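Local coordinates for glucuronan lyase A (Trichoderma reesei, PDB 2ZZJ), which is an endo-beta-1,4-glucuronan lyase with a bound calcium ion and probably cleaves its polysaccharide by elimination, at residues 48-52 against 199-205; 19-25 against 39-45; 123-129 against 183-189. All blocks are in the same frame, centred on the assembly; numbering follows the deposited sequence.

Contact 1 of 3, residues 48-52 against 199-205; sequences YTGRY and LYANSWH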
loop_
_atom_site.group_PDB
_atom_site.type_symbol
_atom_site.label_atom_id
_atom_site.label_comp_id
_atom_site.label_asym_id
_atom_site.label_seq_id
_atom_site.Cartn_x
_atom_site.Cartn_y
_atom_site.Cartn_z
ATOM N N TYR A 48 -22.310 -1.075 -10.081
ATOM C CA TYR A 48 -21.919 -0.944 -8.671
ATOM C C TYR A 48 -21.302 0.425 -8.425
ATOM O O TYR A 48 -20.502 0.913 -9.243
ATOM C CB TYR A 48 -20.974 -2.112 -8.342
ATOM C CG TYR A 48 -20.253 -2.134 -6.999
ATOM C CD1 TYR A 48 -20.924 -2.469 -5.819
ATOM C CD2 TYR A 48 -18.868 -1.906 -6.930
ATOM C CE1 TYR A 48 -20.250 -2.542 -4.598
ATOM C CE2 TYR A 48 -18.180 -1.980 -5.713
ATOM C CZ TYR A 48 -18.874 -2.301 -4.551
ATOM O OH TYR A 48 -18.210 -2.362 -3.344
ATOM N N THR A 49 -21.713 1.072 -7.337
ATOM C CA THR A 49 -21.243 2.422 -7.034
ATOM C C THR A 49 -20.259 2.442 -5.867
ATOM O O THR A 49 -19.778 3.510 -5.503
ATOM C CB THR A 49 -22.403 3.380 -6.695
ATOM O OG1 THR A 49 -23.192 2.797 -5.659
ATOM C CG2 THR A 49 -23.287 3.614 -7.915
ATOM N N GLY A 50 -19.988 1.275 -5.288
ATOM C CA GLY A 50 -19.052 1.156 -4.150
ATOM C C GLY A 50 -17.581 0.970 -4.537
ATOM O O GLY A 50 -17.186 1.223 -5.682
ATOM N N ARG A 51 -16.773 0.503 -3.585
ATOM C CA ARG A 51 -15.316 0.436 -3.788
ATOM C C ARG A 51 -14.829 -0.993 -3.900
ATOM O O ARG A 51 -15.600 -1.931 -3.719
ATOM C CB ARG A 51 -14.567 1.255 -2.719
ATOM C CG ARG A 51 -14.731 2.753 -2.931
ATOM C CD ARG A 51 -13.981 3.593 -1.930
ATOM N NE ARG A 51 -14.142 5.043 -2.139
ATOM C CZ ARG A 51 -15.175 5.758 -1.685
ATOM N NH1 ARG A 51 -16.145 5.161 -0.994
ATOM N NH2 ARG A 51 -15.238 7.073 -1.896
ATOM N N TYR A 52 -13.551 -1.159 -4.256
ATOM C CA TYR A 52 -13.049 -2.442 -4.697
ATOM C C TYR A 52 -11.746 -2.765 -3.956
ATOM O O TYR A 52 -10.677 -2.863 -4.571
ATOM C CB TYR A 52 -12.763 -2.362 -6.195
ATOM C CG TYR A 52 -13.973 -2.316 -7.130
ATOM C CD1 TYR A 52 -14.575 -3.487 -7.583
ATOM C CD2 TYR A 52 -14.451 -1.084 -7.632
ATOM C CE1 TYR A 52 -15.676 -3.446 -8.495
ATOM C CE2 TYR A 52 -15.536 -1.038 -8.543
ATOM C CZ TYR A 52 -16.128 -2.217 -8.955
ATOM O OH TYR A 52 -17.180 -2.168 -9.866
ATOM N N LEU A 199 -4.919 -5.576 -3.125
ATOM C CA LEU A 199 -5.361 -4.981 -4.395
ATOM C C LEU A 199 -6.561 -4.097 -4.101
ATOM O O LEU A 199 -7.623 -4.592 -3.663
ATOM C CB LEU A 199 -5.737 -6.093 -5.381
ATOM C CG LEU A 199 -6.358 -5.599 -6.712
ATOM C CD1 LEU A 199 -5.412 -4.610 -7.481
ATOM C CD2 LEU A 199 -6.660 -6.807 -7.540
ATOM N N TYR A 200 -6.392 -2.808 -4.354
ATOM C CA TYR A 200 -7.455 -1.819 -4.197
ATOM C C TYR A 200 -7.650 -1.094 -5.518
ATOM O O TYR A 200 -6.836 -0.253 -5.922
ATOM C CB TYR A 200 -7.127 -0.876 -3.028
ATOM C CG TYR A 200 -7.992 0.375 -2.929
ATOM C CD1 TYR A 200 -9.350 0.330 -3.254
ATOM C CD2 TYR A 200 -7.472 1.568 -2.432
ATOM C CE1 TYR A 200 -10.160 1.470 -3.136
ATOM C CE2 TYR A 200 -8.267 2.730 -2.329
ATOM C CZ TYR A 200 -9.613 2.649 -2.667
ATOM O OH TYR A 200 -10.420 3.760 -2.575
ATOM N N ALA A 201 -8.691 -1.477 -6.234
ATOM C CA ALA A 201 -8.855 -0.992 -7.600
ATOM C C ALA A 201 -9.564 0.331 -7.524
ATOM O O ALA A 201 -10.770 0.418 -7.767
ATOM C CB ALA A 201 -9.621 -2.023 -8.439
ATOM N N ASN A 202 -8.829 1.363 -7.126
ATOM C CA ASN A 202 -9.462 2.632 -6.762
ATOM C C ASN A 202 -9.997 3.465 -7.950
ATOM O O ASN A 202 -11.037 4.141 -7.859
ATOM C CB ASN A 202 -8.575 3.472 -5.826
ATOM C CG ASN A 202 -7.170 3.716 -6.357
ATOM O OD1 ASN A 202 -6.644 2.972 -7.165
ATOM N ND2 ASN A 202 -6.527 4.737 -5.824
ATOM N N SER A 203 -9.290 3.407 -9.071
ATOM C CA SER A 203 -9.710 4.162 -10.254
ATOM C C SER A 203 -11.033 3.674 -10.832
ATOM O O SER A 203 -11.747 4.472 -11.484
ATOM C CB SER A 203 -8.626 4.141 -11.329
ATOM O OG SER A 203 -7.558 5.004 -10.978
ATOM N N TRP A 204 -11.362 2.391 -10.623
ATOM C CA TRP A 204 -12.631 1.847 -11.084
ATOM C C TRP A 204 -13.783 2.657 -10.474
ATOM O O TRP A 204 -14.718 3.056 -11.187
ATOM C CB TRP A 204 -12.793 0.362 -10.709
ATOM C CG TRP A 204 -11.974 -0.603 -11.485
ATOM C CD1 TRP A 204 -11.181 -0.327 -12.586
ATOM C CD2 TRP A 204 -11.907 -2.028 -11.296
ATOM N NE1 TRP A 204 -10.623 -1.492 -13.063
ATOM C CE2 TRP A 204 -11.041 -2.544 -12.291
ATOM C CE3 TRP A 204 -12.463 -2.918 -10.358
ATOM C CZ2 TRP A 204 -10.718 -3.899 -12.381
ATOM C CZ3 TRP A 204 -12.146 -4.276 -10.453
ATOM C CH2 TRP A 204 -11.273 -4.752 -11.468
ATOM N N HIS A 205 -13.707 2.921 -9.172
ATOM C CA HIS A 205 -14.722 3.738 -8.508
ATOM C C HIS A 205 -14.518 5.232 -8.791
ATOM O O HIS A 205 -15.437 5.903 -9.249
ATOM C CB HIS A 205 -14.730 3.466 -7.000
ATOM C CG HIS A 205 -15.470 4.497 -6.213
ATOM N ND1 HIS A 205 -14.904 5.704 -5.853
ATOM C CD2 HIS A 205 -16.736 4.511 -5.733
ATOM C CE1 HIS A 205 -15.795 6.413 -5.178
ATOM N NE2 HIS A 205 -16.912 5.712 -5.095
HETATM O O HOH W 1 -12.636 1.366 -5.639
#
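Tyr52 O is gripped twice by the chain at 199-205. Ala201 N donates a hydrogen bond to Tyr52 O at 2.9 Å, and Tyr200 CA adds a C-H...O contact to Tyr52 O at 3.4 Å. This is a junction in the beta-jelly roll. The loop leading into strand 53-63 meets the inverse gamma turn centred on Ala201 and the start of helix 202-207. A water bridges the two segments, donating to Ala201 O and accepting weakly from Tyr52 N.

The Tyr52 side chain carries the apolar part. Its CG sits beside the backbone N (chi1 -72°), which brings the ring in front of Trp204. The two rings form a T-shaped pair with planes at 88°. Trp204 presents its edge, and CE3 stands over the centre of the Tyr52 face, 3.5 Å from Tyr52 CD1. Tyr48 CE2 covers the opposite face, so the ring is clamped from both sides. Outside the contact, Trp204 NE1 bonds to Tyr87 OH.

Arg51 lies over one face of the His205 ring. Arg51 CG makes a CH-pi contact, 3.9 Å from the centroid of the His205 ring. Farther out, the guanidinium follows the ring with its plane inclined by 35°, and Arg51 NH2 comes within 3.4 Å of His205 CE1. The edge of the same imidazole faces two backbone carbonyls: His205 CD2 is 3.2 Å from Thr49 O and 3.3 Å from Gly50 O.

Contact 2 of 3, residues 19-25 against 39-45; sequences ENQGTVS and KMTQTYT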
loop_
_atom_site.group_PDB
_atom_site.type_symbol
_atom_site.label_atom_id
_atom_site.label_comp_id
_atom_site.label_asym_id
_atom_site.label_seq_id
_atom_site.Cartn_x
_atom_site.Cartn_y
_atom_site.Cartn_z
ATOM N N GLU A 19 -14.137 -6.701 -0.525
ATOM C CA GLU A 19 -15.274 -5.885 -0.928
ATOM C C GLU A 19 -15.917 -6.411 -2.224
ATOM O O GLU A 19 -15.220 -6.802 -3.188
ATOM C CB GLU A 19 -14.789 -4.448 -1.076
ATOM C CG GLU A 19 -15.728 -3.381 -0.685
ATOM C CD GLU A 19 -15.047 -2.023 -0.520
ATOM O OE1 GLU A 19 -15.696 -1.086 0.029
ATOM O OE2 GLU A 19 -13.879 -1.872 -0.932
ATOM N N ASN A 20 -17.254 -6.434 -2.262
ATOM C CA ASN A 20 -17.979 -6.814 -3.489
ATOM C C ASN A 20 -17.658 -8.253 -3.908
ATOM O O ASN A 20 -17.865 -9.170 -3.139
ATOM C CB ASN A 20 -17.712 -5.777 -4.607
ATOM C CG ASN A 20 -18.625 -5.938 -5.823
ATOM O OD1 ASN A 20 -18.291 -5.464 -6.915
ATOM N ND2 ASN A 20 -19.756 -6.606 -5.650
ATOM N N GLN A 21 -17.134 -8.463 -5.110
ATOM C CA GLN A 21 -16.748 -9.803 -5.534
ATOM C C GLN A 21 -15.270 -10.152 -5.258
ATOM O O GLN A 21 -14.778 -11.177 -5.714
ATOM C CB GLN A 21 -17.067 -10.020 -7.016
ATOM C CG GLN A 21 -18.583 -10.164 -7.295
ATOM C CD GLN A 21 -18.928 -10.513 -8.752
ATOM O OE1 GLN A 21 -18.155 -11.158 -9.471
ATOM N NE2 GLN A 21 -20.121 -10.091 -9.184
ATOM N N GLY A 22 -14.587 -9.302 -4.499
ATOM C CA GLY A 22 -13.156 -9.538 -4.193
ATOM C C GLY A 22 -12.899 -10.822 -3.417
ATOM O O GLY A 22 -13.776 -11.304 -2.676
ATOM N N THR A 23 -11.707 -11.392 -3.587
ATOM C CA THR A 23 -11.267 -12.545 -2.796
ATOM C C THR A 23 -9.908 -12.248 -2.173
ATOM O O THR A 23 -9.167 -11.400 -2.678
ATOM C CB THR A 23 -11.201 -13.863 -3.623
ATOM O OG1 THR A 23 -10.206 -13.780 -4.657
ATOM C CG2 THR A 23 -12.583 -14.188 -4.259
ATOM N N VAL A 24 -9.610 -12.920 -1.067
ATOM C CA VAL A 24 -8.277 -12.949 -0.452
ATOM C C VAL A 24 -8.144 -14.372 0.048
ATOM O O VAL A 24 -8.939 -14.821 0.908
ATOM C CB VAL A 24 -8.144 -11.988 0.758
ATOM C CG1 VAL A 24 -6.775 -12.152 1.455
ATOM C CG2 VAL A 24 -8.344 -10.502 0.350
ATOM N N SER A 25 -7.175 -15.101 -0.471
ATOM C CA SER A 25 -7.027 -16.495 -0.074
ATOM C C SER A 25 -5.571 -16.898 0.043
ATOM O O SER A 25 -4.693 -16.211 -0.500
ATOM C CB SER A 25 -7.737 -17.389 -1.097
ATOM O OG SER A 25 -7.140 -17.231 -2.364
ATOM N N LYS A 39 -3.242 -14.523 -2.227
ATOM C CA LYS A 39 -3.724 -14.076 -3.538
ATOM C C LYS A 39 -4.900 -13.130 -3.322
ATOM O O LYS A 39 -5.869 -13.486 -2.642
ATOM C CB LYS A 39 -4.166 -15.268 -4.391
ATOM C CG LYS A 39 -4.662 -14.858 -5.778
ATOM C CD LYS A 39 -5.024 -16.064 -6.641
ATOM C CE LYS A 39 -6.195 -16.836 -6.028
ATOM N NZ LYS A 39 -6.777 -17.726 -7.113
ATOM N N MET A 40 -4.814 -11.915 -3.870
ATOM C CA MET A 40 -5.902 -10.943 -3.795
ATOM C C MET A 40 -6.482 -10.794 -5.195
ATOM O O MET A 40 -5.725 -10.644 -6.164
ATOM C CB MET A 40 -5.403 -9.560 -3.341
ATOM C CG MET A 40 -5.176 -9.406 -1.825
ATOM S SD MET A 40 -4.040 -10.612 -1.190
ATOM C CE MET A 40 -3.569 -9.771 0.327
ATOM N N THR A 41 -7.804 -10.846 -5.307
ATOM C CA THR A 41 -8.467 -10.587 -6.612
ATOM C C THR A 41 -9.576 -9.559 -6.476
ATOM O O THR A 41 -10.183 -9.394 -5.379
ATOM C CB THR A 41 -8.998 -11.884 -7.296
ATOM O OG1 THR A 41 -10.275 -12.251 -6.746
ATOM C CG2 THR A 41 -8.004 -13.019 -7.145
ATOM N N GLN A 42 -9.824 -8.839 -7.566
ATOM C CA GLN A 42 -10.981 -7.950 -7.649
ATOM C C GLN A 42 -11.633 -8.075 -9.025
ATOM O O GLN A 42 -10.959 -8.377 -10.015
ATOM C CB GLN A 42 -10.611 -6.488 -7.381
ATOM C CG GLN A 42 -10.691 -6.095 -5.887
ATOM C CD GLN A 42 -12.158 -6.120 -5.412
ATOM O OE1 GLN A 42 -13.080 -6.059 -6.241
ATOM N NE2 GLN A 42 -12.376 -6.221 -4.094
ATOM N N THR A 43 -12.944 -7.865 -9.082
ATOM C CA THR A 43 -13.701 -8.080 -10.321
ATOM C C THR A 43 -14.573 -6.873 -10.560
ATOM O O THR A 43 -15.364 -6.478 -9.684
ATOM C CB THR A 43 -14.593 -9.358 -10.244
ATOM O OG1 THR A 43 -13.784 -10.518 -10.030
ATOM C CG2 THR A 43 -15.410 -9.552 -11.547
ATOM N N TYR A 44 -14.424 -6.259 -11.724
ATOM C CA TYR A 44 -15.199 -5.067 -12.046
ATOM C C TYR A 44 -16.644 -5.525 -12.282
ATOM O O TYR A 44 -16.851 -6.573 -12.889
ATOM C CB TYR A 44 -14.661 -4.379 -13.318
ATOM C CG TYR A 44 -15.362 -3.061 -13.611
ATOM C CD1 TYR A 44 -15.209 -1.958 -12.769
ATOM C CD2 TYR A 44 -16.213 -2.928 -14.727
ATOM C CE1 TYR A 44 -15.873 -0.749 -13.028
ATOM C CE2 TYR A 44 -16.881 -1.728 -14.990
ATOM C CZ TYR A 44 -16.722 -0.655 -14.148
ATOM O OH TYR A 44 -17.376 0.537 -14.407
ATOM N N THR A 45 -17.610 -4.746 -11.789
ATOM C CA THR A 45 -19.054 -5.093 -11.917
ATOM C C THR A 45 -19.797 -3.812 -12.315
ATOM O O THR A 45 -20.042 -2.932 -11.483
ATOM C CB THR A 45 -19.657 -5.679 -10.601
ATOM O OG1 THR A 45 -19.501 -4.719 -9.552
ATOM C CG2 THR A 45 -18.975 -6.978 -10.180
HETATM O O HOH W 2 -12.564 -10.829 -7.483
HETATM O O HOH W 3 -15.467 -6.902 -7.007
HETATM O O HOH W 4 -7.936 -14.844 -3.757
HETATM O O HOH W 5 -7.681 -19.265 -4.411
#
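Val24 lies alongside Met40 and overlaps its thioether chain, both side chains pointing the same way. Val24 CG2 meets Met40 CG at 4.0 Å, while the other methyl, CG1, faces SD and CE. The pair belongs to the antiparallel beta hairpin of strands 23-27 and 37-43, at the edge of one sheet of the jelly roll. Val56, from strand 53-63 of the other sheet, touches both residues, so their face of the hairpin looks into the space between the sheets.

The opposite face is polar. Here Thr23 OG1 and Thr41 OG1 are hydrogen-bonded at 2.6 Å. Each hydroxyl sits between its own backbone N and carbonyl carbon (chi1 65° and 82°), which turns the two oxygens toward each other on this face. Waters continue the chain of polar contacts. One joins Thr23 OG1, Ser25 OG and Lys39 O; another joins Thr41 OG1, Thr43 OG1 and Gln21 O. Backbone bonds tie Thr23 to Thr41 and Ser25 to Lys39 in both directions.

Before strand 23-27 the chain makes a type II' turn from Glu19 to Gly22. Two donors hold Glu19 O. Gly22 N closes the turn with a bond to Glu19 O at 2.9 Å, and Gln42 NE2 reaches Glu19 O at 3.0 Å. The Gln42 chain bends at chi2 (-68°), which carries its amide back to the turn although CB points away. Farther out, Thr45 OG1 donates to Asn20 OD1 at 3.0 Å, lying in the plane of the Asn20 side-chain carbonyl, on a lone pair of OD1.

Contact 3 of 3, residues 123-129 against 183-189; sequences YVNGHYR and VATTVDD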
loop_
_atom_site.group_PDB
_atom_site.type_symbol
_atom_site.label_atom_id
_atom_site.label_comp_id
_atom_site.label_asym_id
_atom_site.label_seq_id
_atom_site.Cartn_x
_atom_site.Cartn_y
_atom_site.Cartn_z
ATOM N N TYR A 123 3.396 10.805 -0.302
ATOM C CA TYR A 123 3.157 11.030 1.102
ATOM C C TYR A 123 2.284 12.276 1.195
ATOM O O TYR A 123 2.166 13.035 0.210
ATOM C CB TYR A 123 4.460 11.201 1.888
ATOM C CG TYR A 123 5.431 12.238 1.336
ATOM C CD1 TYR A 123 5.386 13.586 1.754
ATOM C CD2 TYR A 123 6.390 11.884 0.417
ATOM C CE1 TYR A 123 6.295 14.548 1.240
ATOM C CE2 TYR A 123 7.295 12.825 -0.103
ATOM C CZ TYR A 123 7.242 14.168 0.317
ATOM O OH TYR A 123 8.161 15.089 -0.220
ATOM N N VAL A 124 1.679 12.458 2.364
ATOM C CA VAL A 124 0.759 13.557 2.642
ATOM C C VAL A 124 1.270 14.340 3.839
ATOM O O VAL A 124 1.724 13.760 4.824
ATOM C CB VAL A 124 -0.664 13.002 2.910
ATOM C CG1 VAL A 124 -1.647 14.094 3.217
ATOM C CG2 VAL A 124 -1.156 12.244 1.678
ATOM N N ASN A 125 1.207 15.668 3.761
ATOM C CA ASN A 125 1.507 16.487 4.930
ATOM C C ASN A 125 0.559 17.685 4.975
ATOM O O ASN A 125 -0.153 17.976 4.005
ATOM C CB ASN A 125 2.979 16.929 4.943
ATOM C CG ASN A 125 3.356 17.706 3.710
ATOM O OD1 ASN A 125 2.587 18.552 3.246
ATOM N ND2 ASN A 125 4.545 17.445 3.169
ATOM N N GLY A 126 0.563 18.374 6.107
ATOM C CA GLY A 126 -0.433 19.390 6.370
ATOM C C GLY A 126 -1.195 19.003 7.614
ATOM O O GLY A 126 -0.668 18.307 8.471
ATOM N N HIS A 127 -2.437 19.469 7.699
ATOM C CA HIS A 127 -3.250 19.464 8.935
ATOM C C HIS A 127 -4.573 18.683 8.752
ATOM O O HIS A 127 -4.990 17.925 9.631
ATOM C CB HIS A 127 -3.536 20.913 9.423
ATOM C CG HIS A 127 -4.249 20.974 10.742
ATOM N ND1 HIS A 127 -3.684 20.532 11.921
ATOM C CD2 HIS A 127 -5.490 21.413 11.066
ATOM C CE1 HIS A 127 -4.540 20.700 12.914
ATOM N NE2 HIS A 127 -5.648 21.222 12.419
ATOM N N TYR A 128 -5.228 18.869 7.617
ATOM C CA TYR A 128 -6.463 18.132 7.301
ATOM C C TYR A 128 -7.390 17.948 8.504
ATOM O O TYR A 128 -7.911 16.851 8.760
ATOM C CB TYR A 128 -6.126 16.764 6.699
ATOM C CG TYR A 128 -7.195 16.166 5.801
ATOM C CD1 TYR A 128 -7.577 16.803 4.620
ATOM C CD2 TYR A 128 -7.800 14.940 6.107
ATOM C CE1 TYR A 128 -8.542 16.240 3.767
ATOM C CE2 TYR A 128 -8.755 14.365 5.254
ATOM C CZ TYR A 128 -9.121 15.031 4.089
ATOM O OH TYR A 128 -10.061 14.484 3.234
ATOM N N ARG A 129 -7.600 19.026 9.258
ATOM C CA ARG A 129 -8.531 18.970 10.386
ATOM C C ARG A 129 -9.173 20.339 10.520
ATOM O O ARG A 129 -8.463 21.365 10.470
ATOM C CB ARG A 129 -7.797 18.631 11.685
ATOM C CG ARG A 129 -8.704 18.485 12.887
ATOM C CD ARG A 129 -7.930 18.095 14.124
ATOM N NE ARG A 129 -7.301 16.783 13.986
ATOM C CZ ARG A 129 -7.936 15.630 14.150
ATOM N NH1 ARG A 129 -9.230 15.596 14.456
ATOM N NH2 ARG A 129 -7.268 14.496 14.003
ATOM N N VAL A 183 11.826 16.314 4.879
ATOM C CA VAL A 183 10.475 16.533 4.359
ATOM C C VAL A 183 9.477 16.118 5.412
ATOM O O VAL A 183 9.783 15.267 6.268
ATOM C CB VAL A 183 10.186 15.736 3.049
ATOM C CG1 VAL A 183 10.819 16.392 1.858
ATOM C CG2 VAL A 183 10.628 14.258 3.173
ATOM N N ALA A 184 8.288 16.724 5.368
ATOM C CA ALA A 184 7.178 16.317 6.213
ATOM C C ALA A 184 6.444 15.146 5.536
ATOM O O ALA A 184 5.938 15.287 4.412
ATOM C CB ALA A 184 6.209 17.474 6.418
ATOM N N THR A 185 6.382 14.011 6.221
ATOM C CA THR A 185 5.839 12.767 5.633
ATOM C C THR A 185 4.448 12.312 6.151
ATOM O O THR A 185 3.918 11.276 5.701
ATOM C CB THR A 185 6.809 11.613 5.880
ATOM O OG1 THR A 185 7.092 11.536 7.288
ATOM C CG2 THR A 185 8.077 11.787 5.060
ATOM N N THR A 186 3.886 13.024 7.133
ATOM C CA THR A 186 2.545 12.746 7.646
ATOM C C THR A 186 1.897 14.049 8.136
ATOM O O THR A 186 2.579 15.076 8.246
ATOM C CB THR A 186 2.507 11.631 8.751
ATOM O OG1 THR A 186 1.166 11.152 8.956
ATOM C CG2 THR A 186 3.110 12.102 10.092
ATOM N N VAL A 187 0.597 13.992 8.420
ATOM C CA VAL A 187 -0.138 15.136 8.960
ATOM C C VAL A 187 0.253 15.412 10.417
ATOM O O VAL A 187 0.754 14.529 11.117
ATOM C CB VAL A 187 -1.700 14.979 8.808
ATOM C CG1 VAL A 187 -2.105 15.018 7.326
ATOM C CG2 VAL A 187 -2.217 13.725 9.456
ATOM N N ASP A 188 0.027 16.646 10.869
ATOM C CA ASP A 188 0.473 17.052 12.200
ATOM C C ASP A 188 -0.456 16.637 13.357
ATOM O O ASP A 188 -0.856 17.484 14.160
ATOM C CB ASP A 188 0.815 18.564 12.239
ATOM C CG ASP A 188 -0.394 19.470 11.957
ATOM O OD1 ASP A 188 -1.453 18.955 11.533
ATOM O OD2 ASP A 188 -0.280 20.711 12.179
ATOM N N ASP A 189 -0.775 15.344 13.450
ATOM C CA ASP A 189 -1.428 14.766 14.639
ATOM C C ASP A 189 -0.839 13.387 15.060
ATOM O O ASP A 189 0.162 12.939 14.490
ATOM C CB ASP A 189 -2.954 14.697 14.488
ATOM C CG ASP A 189 -3.407 13.640 13.490
ATOM O OD1 ASP A 189 -2.651 12.647 13.241
ATOM O OD2 ASP A 189 -4.547 13.786 12.975
HETATM O O HOH W 6 2.333 10.120 4.068
HETATM O O HOH W 7 2.652 18.062 7.992
HETATM O O HOH W 8 -3.514 17.196 11.600
#
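Tyr123, Val124 and Asn125 pack closely against residues 183-187, whereas His127 and Arg129 meet Asp188 and Asp189 through polar groups at the more open end. The contact joins the end of strand 118-126 to the loop between strands 175-183 and 192-197 of the jelly roll.

In the packed part, Tyr123 CD1 comes to 3.2 Å from Ala184 O, and the phenol end meets a Val183 methyl. Tyr123 OH itself bonds to Glu180. Asn125 CB touches Ala184 CB at 3.6 Å. Asn125 CG lies between its backbone N and carbonyl carbon (chi1 58°), which brings Asn125 ND2 to Ala184 O for a nearly straight hydrogen bond of 2.9 Å. Val124 CG1 reaches Val187 CG1 more loosely, at 4.2 Å. Val187 N is buried here without a partner.

Two waters bridge the backbones: one accepts from Val124 N and donates to Thr185 O, and another accepts from Gly126 N and lies by Thr186 O. Beyond them, Asp188 N donates to Gly126 O at 3.0 Å. The Asp188 carboxylate stands almost perpendicular to the His127 ring. His127 ND1 donates a hydrogen bond to Asp188 OD1 at 2.8 Å, on the syn side of the carboxylate, and a water bridges OD1 to His127 O.

Arg129 NH2 forms a salt bridge with Asp189 OD2 at 3.0 Å, on the anti side. Arg96 NE binds the same oxygen, and Ser191 OG holds OD1. This shared carboxylate probably offsets the charge of the two arginines and lets their guanidinium groups lie close together.

How the contacts relate
Contact 2 closes first along the chain, between neighbouring strands. Contact 1 follows and spans 146 intervening residues; contact 3 falls within that span. Contacts 1 and 2 are neighbours, with centres 10 Å apart, and they touch. Tyr52 OH probably bonds to Thr45 N at 3.2 Å, and the Tyr52 ring packs on Gln42 and Thr43. Together they tie the hairpin of one sheet to strands 53-63 and 199-200 of the other. Contact 3 lies about 25 Å from contact 1 and 31 Å from contact 2, between centres. It reaches the same sheet as contact 1. Contacts 1 and 2 thus form one continuous patch; contact 3 lies across the chain's centre from contact 2.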